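Protein A52 (Vaccinia virus, PDB 2VVW) is a Bcl-2-like viral immunomodulator that targets host toll-like receptor signalling, binding IRAK2 to inhibit NF-kappa-B and TRAF6 to activate p38. Local coordinates at residues I141-I144 with L145-R148; I133-H136 with M137-K140; N46-K49 with K50-N53. All blocks are in the same frame, centred on the assembly; numbering follows the deposited sequence.

Contact 1: residues I141-I144 with L145-R148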
loop_
_atom_site.group_PDB
_atom_site.type_symbol
_atom_site.label_atom_id
_atom_site.label_comp_id
_atom_site.label_asym_id
_atom_site.label_seq_id
_atom_site.Cartn_x
_atom_site.Cartn_y
_atom_site.Cartn_z
ATOM N N ILE A 141 20.707 9.400 2.287
ATOM C CA ILE A 141 19.432 10.117 2.222
ATOM C C ILE A 141 18.794 10.194 3.615
ATOM O O ILE A 141 18.278 11.247 4.024
ATOM C CB ILE A 141 18.450 9.444 1.243
ATOM C CG1 ILE A 141 18.917 9.614 -0.219
ATOM C CG2 ILE A 141 17.054 10.049 1.383
ATOM C CD1 ILE A 141 18.331 8.577 -1.194
ATOM N N LYS A 142 18.834 9.067 4.327
ATOM C CA LYS A 142 18.293 8.958 5.689
ATOM C C LYS A 142 18.946 9.971 6.631
ATOM O O LYS A 142 18.256 10.694 7.346
ATOM C CB LYS A 142 18.490 7.535 6.220
ATOM C CG LYS A 142 17.672 7.216 7.457
ATOM C CD LYS A 142 18.076 5.875 8.049
ATOM C CE LYS A 142 17.172 5.498 9.202
ATOM N NZ LYS A 142 17.452 4.134 9.676
ATOM N N SER A 143 20.275 10.030 6.598
ATOM C CA SER A 143 21.031 11.001 7.380
ATOM C C SER A 143 20.627 12.430 7.093
ATOM O O SER A 143 20.498 13.226 8.006
ATOM C CB SER A 143 22.525 10.840 7.137
ATOM O OG SER A 143 22.963 9.617 7.678
ATOM N N ILE A 144 20.438 12.747 5.815
ATOM C CA ILE A 144 20.040 14.087 5.412
ATOM C C ILE A 144 18.662 14.406 5.969
ATOM O O ILE A 144 18.471 15.485 6.534
ATOM C CB ILE A 144 20.104 14.259 3.869
ATOM C CG1 ILE A 144 21.568 14.355 3.425
ATOM C CG2 ILE A 144 19.325 15.512 3.393
ATOM C CD1 ILE A 144 21.771 14.387 1.913
ATOM N N LEU A 145 17.727 13.457 5.848
ATOM C CA LEU A 145 16.358 13.655 6.325
ATOM C C LEU A 145 16.329 13.844 7.830
ATOM O O LEU A 145 15.650 14.729 8.341
ATOM C CB LEU A 145 15.461 12.479 5.919
ATOM C CG LEU A 145 14.961 12.491 4.475
ATOM C CD1 LEU A 145 14.407 11.123 4.058
ATOM C CD2 LEU A 145 13.893 13.578 4.295
ATOM N N GLN A 146 17.096 13.017 8.535
ATOM C CA GLN A 146 17.217 13.129 9.978
ATOM C C GLN A 146 17.701 14.515 10.385
ATOM O O GLN A 146 17.134 15.121 11.301
ATOM C CB GLN A 146 18.158 12.059 10.521
ATOM C CG GLN A 146 17.578 10.650 10.507
ATOM C CD GLN A 146 18.592 9.590 10.935
ATOM O OE1 GLN A 146 19.770 9.678 10.609
ATOM N NE2 GLN A 146 18.133 8.591 11.675
ATOM N N ASN A 147 18.741 15.009 9.713
ATOM C CA ASN A 147 19.240 16.367 9.952
ATOM C C ASN A 147 18.158 17.414 9.754
ATOM O O ASN A 147 18.013 18.326 10.564
ATOM C CB ASN A 147 20.402 16.714 9.009
ATOM C CG ASN A 147 21.684 16.011 9.375
ATOM O OD1 ASN A 147 21.933 15.716 10.540
ATOM N ND2 ASN A 147 22.509 15.736 8.372
ATOM N N ARG A 148 17.422 17.290 8.655
ATOM C CA ARG A 148 16.395 18.272 8.314
ATOM C C ARG A 148 15.257 18.269 9.323
ATOM O O ARG A 148 14.688 19.323 9.623
ATOM C CB ARG A 148 15.867 18.027 6.904
ATOM C CG ARG A 148 16.883 18.409 5.832
ATOM C CD ARG A 148 16.366 18.196 4.422
ATOM N NE ARG A 148 17.409 18.480 3.426
ATOM C CZ ARG A 148 17.253 18.405 2.102
ATOM N NH1 ARG A 148 16.089 18.074 1.567
ATOM N NH2 ARG A 148 18.278 18.667 1.306
#

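Contact 2: residues I133-H136 with M137-K140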
loop_
_atom_site.group_PDB
_atom_site.type_symbol
_atom_site.label_atom_id
_atom_site.label_comp_id
_atom_site.label_asym_id
_atom_site.label_seq_id
_atom_site.Cartn_x
_atom_site.Cartn_y
_atom_site.Cartn_z
ATOM N N ILE A 133 19.052 3.878 -6.806
ATOM C CA ILE A 133 19.510 4.190 -5.442
ATOM C C ILE A 133 19.905 2.928 -4.684
ATOM O O ILE A 133 19.057 2.123 -4.311
ATOM C CB ILE A 133 18.401 4.933 -4.646
ATOM C CG1 ILE A 133 17.762 6.008 -5.519
ATOM C CG2 ILE A 133 18.979 5.557 -3.383
ATOM C CD1 ILE A 133 16.785 6.907 -4.784
ATOM N N ASN A 134 21.203 2.736 -4.478
ATOM C CA ASN A 134 21.685 1.593 -3.707
ATOM C C ASN A 134 21.586 1.860 -2.210
ATOM O O ASN A 134 21.239 2.958 -1.799
ATOM C CB ASN A 134 23.118 1.201 -4.129
ATOM C CG ASN A 134 24.171 2.277 -3.805
ATOM O OD1 ASN A 134 23.985 3.122 -2.926
ATOM N ND2 ASN A 134 25.303 2.212 -4.501
ATOM N N ASP A 135 21.919 0.859 -1.395
ATOM C CA ASP A 135 21.772 0.968 0.067
ATOM C C ASP A 135 22.692 2.021 0.694
ATOM O O ASP A 135 22.324 2.687 1.659
ATOM C CB ASP A 135 21.983 -0.408 0.723
ATOM C CG ASP A 135 20.826 -1.361 0.449
ATOM O OD1 ASP A 135 19.744 -0.887 0.045
ATOM O OD2 ASP A 135 20.996 -2.576 0.632
ATOM N N HIS A 136 23.877 2.175 0.120
ATOM C CA HIS A 136 24.801 3.238 0.515
ATOM C C HIS A 136 24.149 4.606 0.375
ATOM O O HIS A 136 24.188 5.425 1.294
ATOM C CB HIS A 136 26.072 3.160 -0.335
ATOM C CG HIS A 136 27.096 4.194 0.012
ATOM N ND1 HIS A 136 28.004 4.030 1.035
ATOM C CD2 HIS A 136 27.370 5.398 -0.546
ATOM C CE1 HIS A 136 28.792 5.089 1.098
ATOM N NE2 HIS A 136 28.422 5.938 0.156
ATOM N N MET A 137 23.507 4.831 -0.763
ATOM C CA MET A 137 22.791 6.086 -1.016
ATOM C C MET A 137 21.558 6.259 -0.152
ATOM O O MET A 137 21.279 7.375 0.297
ATOM C CB MET A 137 22.407 6.202 -2.498
ATOM C CG MET A 137 23.581 6.475 -3.414
ATOM S SD MET A 137 24.435 8.014 -2.981
ATOM C CE MET A 137 25.861 7.901 -4.042
ATOM N N LEU A 138 20.810 5.179 0.072
ATOM C CA LEU A 138 19.675 5.253 0.979
ATOM C C LEU A 138 20.129 5.679 2.379
ATOM O O LEU A 138 19.517 6.556 2.983
ATOM C CB LEU A 138 18.901 3.937 1.036
ATOM C CG LEU A 138 18.089 3.536 -0.189
ATOM C CD1 LEU A 138 17.542 2.133 0.023
ATOM C CD2 LEU A 138 16.960 4.540 -0.465
ATOM N N ASP A 139 21.213 5.089 2.883
ATOM C CA ASP A 139 21.804 5.528 4.160
ATOM C C ASP A 139 22.078 7.035 4.195
ATOM O O ASP A 139 21.833 7.699 5.202
ATOM C CB ASP A 139 23.128 4.804 4.434
ATOM C CG ASP A 139 22.948 3.351 4.834
ATOM O OD1 ASP A 139 21.880 2.996 5.367
ATOM O OD2 ASP A 139 23.901 2.553 4.636
ATOM N N LYS A 140 22.634 7.566 3.117
ATOM C CA LYS A 140 22.969 8.995 3.059
ATOM C C LYS A 140 21.714 9.858 3.029
ATOM O O LYS A 140 21.652 10.909 3.689
ATOM C CB LYS A 140 23.854 9.293 1.843
ATOM C CG LYS A 140 25.242 8.640 1.952
ATOM C CD LYS A 140 26.120 8.913 0.732
ATOM C CE LYS A 140 27.072 10.082 0.983
ATOM N NZ LYS A 140 28.144 9.750 1.987
#

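Contact 3: residues N46-K49 with K50-N53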
loop_
_atom_site.group_PDB
_atom_site.type_symbol
_atom_site.label_atom_id
_atom_site.label_comp_id
_atom_site.label_asym_id
_atom_site.label_seq_id
_atom_site.Cartn_x
_atom_site.Cartn_y
_atom_site.Cartn_z
ATOM N N ASN A 46 6.403 14.980 4.837
ATOM C CA ASN A 46 6.498 16.396 4.446
ATOM C C ASN A 46 7.930 16.816 4.024
ATOM O O ASN A 46 8.096 17.662 3.138
ATOM C CB ASN A 46 5.924 17.321 5.529
ATOM C CG ASN A 46 4.395 17.437 5.467
ATOM O OD1 ASN A 46 3.768 17.231 4.419
ATOM N ND2 ASN A 46 3.794 17.779 6.596
ATOM N N GLU A 47 8.954 16.210 4.621
ATOM C CA GLU A 47 10.336 16.445 4.173
ATOM C C GLU A 47 10.613 15.798 2.822
ATOM O O GLU A 47 11.259 16.407 1.950
ATOM C CB GLU A 47 11.361 15.932 5.195
ATOM C CG GLU A 47 11.452 16.771 6.442
ATOM C CD GLU A 47 11.802 18.228 6.154
ATOM O OE1 GLU A 47 12.730 18.469 5.356
ATOM O OE2 GLU A 47 11.152 19.126 6.729
ATOM N N ILE A 48 10.130 14.572 2.648
ATOM C CA ILE A 48 10.338 13.857 1.402
ATOM C C ILE A 48 9.647 14.615 0.262
ATOM O O ILE A 48 10.180 14.704 -0.841
ATOM C CB ILE A 48 9.875 12.400 1.474
ATOM C CG1 ILE A 48 10.709 11.628 2.510
ATOM C CG2 ILE A 48 10.025 11.726 0.097
ATOM C CD1 ILE A 48 10.190 10.282 2.809
ATOM N N LYS A 49 8.485 15.196 0.555
ATOM C CA LYS A 49 7.736 15.992 -0.416
ATOM C C LYS A 49 8.541 17.191 -0.941
ATOM O O LYS A 49 8.384 17.607 -2.093
ATOM C CB LYS A 49 6.414 16.441 0.208
ATOM C CG LYS A 49 5.531 17.237 -0.735
ATOM C CD LYS A 49 4.038 17.182 -0.372
ATOM C CE LYS A 49 3.676 18.039 0.813
ATOM N NZ LYS A 49 2.257 18.530 0.714
ATOM N N LYS A 50 9.427 17.732 -0.110
ATOM C CA LYS A 50 10.297 18.811 -0.543
ATOM C C LYS A 50 11.251 18.385 -1.671
ATOM O O LYS A 50 11.766 19.242 -2.379
ATOM C CB LYS A 50 11.063 19.403 0.649
ATOM C CG LYS A 50 10.166 20.038 1.683
ATOM C CD LYS A 50 10.970 20.655 2.806
ATOM C CE LYS A 50 10.060 21.162 3.918
ATOM N NZ LYS A 50 10.846 21.731 5.042
ATOM N N PHE A 51 11.486 17.080 -1.841
ATOM C CA PHE A 51 12.321 16.571 -2.931
ATOM C C PHE A 51 11.781 16.896 -4.326
ATOM O O PHE A 51 12.512 16.773 -5.310
ATOM C CB PHE A 51 12.514 15.046 -2.854
ATOM C CG PHE A 51 13.274 14.554 -1.635
ATOM C CD1 PHE A 51 13.780 15.413 -0.672
ATOM C CD2 PHE A 51 13.483 13.191 -1.476
ATOM C CE1 PHE A 51 14.477 14.924 0.423
ATOM C CE2 PHE A 51 14.197 12.689 -0.386
ATOM C CZ PHE A 51 14.695 13.561 0.563
ATOM N N ASP A 52 10.511 17.296 -4.414
ATOM C CA ASP A 52 9.897 17.668 -5.689
ATOM C C ASP A 52 10.595 18.862 -6.332
ATOM O O ASP A 52 10.716 18.920 -7.541
ATOM C CB ASP A 52 8.406 17.988 -5.508
ATOM C CG ASP A 52 7.569 16.768 -5.103
ATOM O OD1 ASP A 52 8.098 15.641 -4.926
ATOM O OD2 ASP A 52 6.356 16.965 -4.956
ATOM N N ASN A 53 11.023 19.822 -5.522
ATOM C CA ASN A 53 11.777 20.979 -6.003
ATOM C C ASN A 53 13.077 20.560 -6.674
ATOM O O ASN A 53 13.409 21.061 -7.746
ATOM C CB ASN A 53 12.117 21.938 -4.851
ATOM C CG ASN A 53 10.892 22.395 -4.076
ATOM O OD1 ASN A 53 10.898 22.410 -2.839
ATOM N ND2 ASN A 53 9.833 22.761 -4.793
HETATM O O HOH W 1 13.709 20.910 5.208
HETATM O O HOH W 2 8.815 13.782 -3.194
#

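Contact 1: residues I141-I144 with L145-R148
I144 and R148, one helical turn apart on helix 135-153, lie side by side and point the same way. The branch methyl CG2 of I144 sits over one face of the R148 guanidinium, 3.4 Å above its plane and displaced toward the rim, with CG2 3.5 Å from R148 NE. A chi1 of -74° places I144 CG1 anti to the carbonyl carbon and leaves CG2 anti to the backbone N, turned toward R148, whose chain runs extended from CG to NE. I141 and L145 repeat the parallel arrangement on the buried side: I141 CG2 meets L145 CD1 at 3.9 Å. There I141 also packs on V96 and I103 of helix 96-115, while L145 reaches M21, E47 and I48. K142 and Q146 instead cross at a slant, K142 CE 4.1 Å from Q146 NE2, and their polar ends turn to the N-terminal segment: K142 NZ bonds to D19 O, Q146 NE2 to L15 O. Beneath the side chains run four successive i to i+4 backbone bonds, from L145 N to I141 O (2.9 Å) through R148 N to I144 O (3.0 Å). The chemistry thus divides by face: I141 and L145 face the interior, the amine and amide tie down the N-terminal segment, and one face of the guanidinium is partly covered by the I144 methyl, an apolar contact made without its N-H groups.

Contact 2: residues I133-H136 with M137-K140
N134 caps the first turn of helix 135-153 by reaching forward to the backbone of M137. From CB its side chain sets out with CG between the backbone N and the carbonyl carbon (chi1 66°), a rotation that folds the amide back over the helix end. CG comes to 4.0 Å from M137 N, and OD1 completes the approach: it accepts from M137 N at 2.8 Å, the donor lying nearly in line with the side-chain C=O and the N-H...O angle 162°. OD1 also lies 3.4 Å from M137 CG. The backbone carbonyl of N134 is used as well, accepting from L138 N in the first regular i to i+4 bond; D139 N to D135 O and K140 N to H136 O follow.

I133, just ahead of the cap, supplies the apolar side. Its CG2 lies 3.6 Å from M137 CB and 3.7 Å from L138 CD2, and the isoleucine crosses both side chains at about a right angle. I133 and M137 continue onto C99 of helix 96-115, whereas L138 packs on M21 and L25 of helix 21-35. On the outer side, H136 and K140 meet at a slant, K140 CD 3.8 Å from H136 NE2; the lysine chain is bent about its CG-CD and CD-CE bonds.

The arrangement is an asparagine N-cap, bonded to the amide three residues on, joined to a hydrophobic staple in which I133, the residue before the cap, packs on L138 in the first turn. Here it opens the C-terminal helix of the Bcl-2-like bundle, after the break that follows helix 123-132.

Contact 3: residues N46-K49 with K50-N53
E47 and K50 close a salt bridge where helix 43-49 gives way to helix 51-59 in the all-helical Bcl-2-like fold. The compact side belongs to I48 and F51. I48 CA stands over the centre of the F51 ring, 4.1 Å from the centroid and only 4° off the ring normal, a CH-pi contact. Beside it, I48 CG2 meets F51 CD2 at 4.1 Å. The ring continues onto I100 and I103 of helix 96-115, and I48 onto I24 and Y28 of helix 21-35, so this side of the junction faces the bundle.

Backbone bonding here is i to i+3, 3-10-like, unlike the i to i+4 bonds of helix 135-153: F51 N bonds to I48 O and D52 N to K49 O, each donor well above the carbonyl plane, while K50 N to E47 O is weak. Water 2 bridges I48 O and D52 OD1, donating to both, and D52 OD2 is paired with R32.

The looser side is carried by exposed K50, whose extended chain reaches over to a buried E47 packed on helix 135-153. A bend at chi2 (-58°) turns the glutamate carboxylate toward the lysine. Water 1 donates to E47 OE1 and accepts from K50 NZ. The direct bond uses the other oxygen: K50 NZ meets E47 OE2 on its syn side at 3.1 Å, 29° out of the carboxylate plane.

Overall arrangement
Contacts 1 and 2 share helix 135-153, contact 2 at its start and contact 1 further along; they touch where I141 CD1 meets I133 CG2 at 3.8 Å. Contact 3 belongs to a different pair of helices but abuts contact 1, with L145 CD2 3.6 Å from E47 CB and R148 NH1 3.7 Å from F51 CE1. Contacts 2 and 3 stay apart, their nearest atoms about 8 Å away. All three are partly buried: contact 2 has most of its residues exposed and relies on a side-chain cap, contact 1 is regular mid-helix, and contact 3, nearest the chain centre, adds an aromatic face, a salt bridge and bound water.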